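Local coordinates for protein endoglucanase (Ruminococcus champanellensis, PDB 6WQP) that probably hydrolyses beta-1,4-glucosidic linkages in cellulose as a glycoside hydrolase family 5 endoglucanase, at residues A[78-83]-A[119-124]. Numbering follows the deposited sequence.
Sequences VSWIDH and HHENDW. With NA (sodium ion), chain F.
Ser79 and His119 bring the two loops closest, their CA atoms 4.7 Å apart, and the chains have spread to a CA spacing of 5.9 Å at Ile81 and Glu121. The side chain of Glu121, bent at chi2 (-61°), reaches the backbone of 78-83 with its carboxylate. Glu121 OE2 accepts a hydrogen bond from Trp80 N at 2.8 Å, from above the carboxylate plane, and a weak one from Ile81 N at 3.1 Å. Glu121 OE1 accepts a hydrogen bond from Trp124 NE1 at 2.9 Å, on the anti side but 34° out of the carboxylate plane, while the oxygen lies close to the indole plane. Two firm hydrogen bonds and a weak one thus hold this buried carboxylate and should restrict its rotation. His120 N donates a hydrogen bond to Ser79 OG at 2.9 Å, and Ser79 OG is also hydrogen-bonded to Asp34 O, joining a third loop to the pair. Ile81, with CG1 anti to the backbone N (chi1 177°), extends CD1 to Asp123 CB (3.6 Å) and to the edge of the Trp124 ring, while its carbonyl oxygen binds the sodium ion together with Thr84 O and four waters. The pairing ties together neighbouring beta-alpha loops, after adjacent strands 73-76 and 113-117, at the C-terminal, catalytic end of a family 5 TIM barrel.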
# COMPACT_ATOMS: atom_id res chain seq x y z
N VAL A 78 5.91 4.60 2.61
CA VAL A 78 6.87 5.43 3.33
C VAL A 78 6.96 4.95 4.76
O VAL A 78 5.96 4.94 5.48
CB VAL A 78 6.49 6.92 3.29
CG1 VAL A 78 7.45 7.73 4.16
CG2 VAL A 78 6.49 7.45 1.89
N SER A 79 8.17 4.59 5.18
CA SER A 79 8.45 4.31 6.58
C SER A 79 8.99 5.58 7.23
O SER A 79 9.99 6.13 6.78
CB SER A 79 9.41 3.15 6.74
OG SER A 79 8.81 1.95 6.27
N TRP A 80 8.30 6.05 8.27
CA TRP A 80 8.63 7.30 8.94
C TRP A 80 9.42 7.11 10.23
O TRP A 80 10.00 8.07 10.73
CB TRP A 80 7.35 8.09 9.25
CG TRP A 80 6.50 8.35 8.02
CD1 TRP A 80 5.60 7.50 7.45
CD2 TRP A 80 6.48 9.55 7.23
NE1 TRP A 80 5.03 8.08 6.35
CE2 TRP A 80 5.55 9.34 6.19
CE3 TRP A 80 7.16 10.76 7.30
CZ2 TRP A 80 5.28 10.30 5.23
CZ3 TRP A 80 6.88 11.73 6.34
CH2 TRP A 80 5.96 11.49 5.31
N ILE A 81 9.49 5.88 10.75
CA ILE A 81 9.98 5.66 12.11
C ILE A 81 11.41 6.19 12.28
O ILE A 81 11.73 6.83 13.29
CB ILE A 81 9.89 4.18 12.48
CG1 ILE A 81 10.48 3.95 13.88
CG2 ILE A 81 10.61 3.31 11.45
CD1 ILE A 81 10.15 2.60 14.45
N ASP A 82 12.29 5.92 11.32
CA ASP A 82 13.68 6.34 11.45
C ASP A 82 13.86 7.84 11.27
O ASP A 82 14.98 8.35 11.48
CB ASP A 82 14.56 5.59 10.44
CG ASP A 82 14.60 4.10 10.70
OD1 ASP A 82 14.67 3.68 11.87
OD2 ASP A 82 14.56 3.34 9.71
N HIS A 83 12.79 8.56 10.92
CA HIS A 83 12.79 10.00 10.68
C HIS A 83 11.87 10.75 11.64
O HIS A 83 11.59 11.94 11.42
CB HIS A 83 12.37 10.25 9.22
CG HIS A 83 13.03 9.33 8.25
ND1 HIS A 83 14.31 9.52 7.79
CD2 HIS A 83 12.59 8.19 7.65
CE1 HIS A 83 14.63 8.56 6.95
NE2 HIS A 83 13.61 7.74 6.85
N HIS A 119 4.29 3.08 6.71
CA HIS A 119 4.57 1.71 6.29
C HIS A 119 5.14 0.92 7.45
O HIS A 119 4.38 0.40 8.28
CB HIS A 119 5.45 1.72 5.03
CG HIS A 119 5.30 0.50 4.17
ND1 HIS A 119 4.21 0.28 3.36
CD2 HIS A 119 6.11 -0.57 3.99
CE1 HIS A 119 4.35 -0.86 2.72
NE2 HIS A 119 5.50 -1.41 3.09
N HIS A 120 6.46 0.74 7.54
CA HIS A 120 7.00 -0.21 8.53
C HIS A 120 7.15 0.46 9.90
O HIS A 120 8.26 0.76 10.37
CB HIS A 120 8.34 -0.79 8.07
CG HIS A 120 8.23 -1.67 6.87
ND1 HIS A 120 7.27 -2.66 6.76
CD2 HIS A 120 8.96 -1.73 5.73
CE1 HIS A 120 7.41 -3.27 5.59
NE2 HIS A 120 8.43 -2.72 4.96
N GLU A 121 6.01 0.64 10.56
CA GLU A 121 5.95 1.33 11.83
C GLU A 121 5.76 0.38 13.01
O GLU A 121 5.48 0.83 14.12
CB GLU A 121 4.82 2.37 11.80
CG GLU A 121 4.97 3.40 10.67
CD GLU A 121 6.25 4.22 10.78
OE1 GLU A 121 6.42 4.91 11.80
OE2 GLU A 121 7.09 4.15 9.86
N ASN A 122 5.95 -0.93 12.79
CA ASN A 122 5.49 -1.94 13.75
C ASN A 122 6.23 -1.88 15.07
O ASN A 122 5.73 -2.44 16.06
CB ASN A 122 5.65 -3.33 13.14
CG ASN A 122 4.96 -3.47 11.81
OD1 ASN A 122 5.62 -3.67 10.79
ND2 ASN A 122 3.64 -3.39 11.80
N ASP A 123 7.41 -1.27 15.12
CA ASP A 123 8.13 -1.18 16.38
C ASP A 123 7.31 -0.48 17.44
O ASP A 123 7.44 -0.78 18.64
CB ASP A 123 9.45 -0.44 16.19
CG ASP A 123 10.52 -1.30 15.59
OD1 ASP A 123 10.20 -2.43 15.17
OD2 ASP A 123 11.68 -0.86 15.55
N TRP A 124 6.48 0.47 17.04
CA TRP A 124 5.62 1.19 17.97
C TRP A 124 4.14 1.00 17.73
O TRP A 124 3.36 1.16 18.68
CB TRP A 124 5.92 2.70 17.91
CG TRP A 124 5.66 3.35 16.58
CD1 TRP A 124 6.56 3.52 15.57
CD2 TRP A 124 4.43 3.94 16.12
NE1 TRP A 124 5.98 4.18 14.52
CE2 TRP A 124 4.67 4.44 14.82
CE3 TRP A 124 3.15 4.07 16.68
CZ2 TRP A 124 3.68 5.08 14.08
CZ3 TRP A 124 2.17 4.72 15.93
CH2 TRP A 124 2.45 5.21 14.65
NA NA F . 12.66 7.50 15.48
O HOH W 1 14.86 8.27 14.36
O HOH W 2 13.21 8.55 17.80
O HOH W 3 13.98 5.75 16.02
O HOH W 4 10.72 6.95 16.51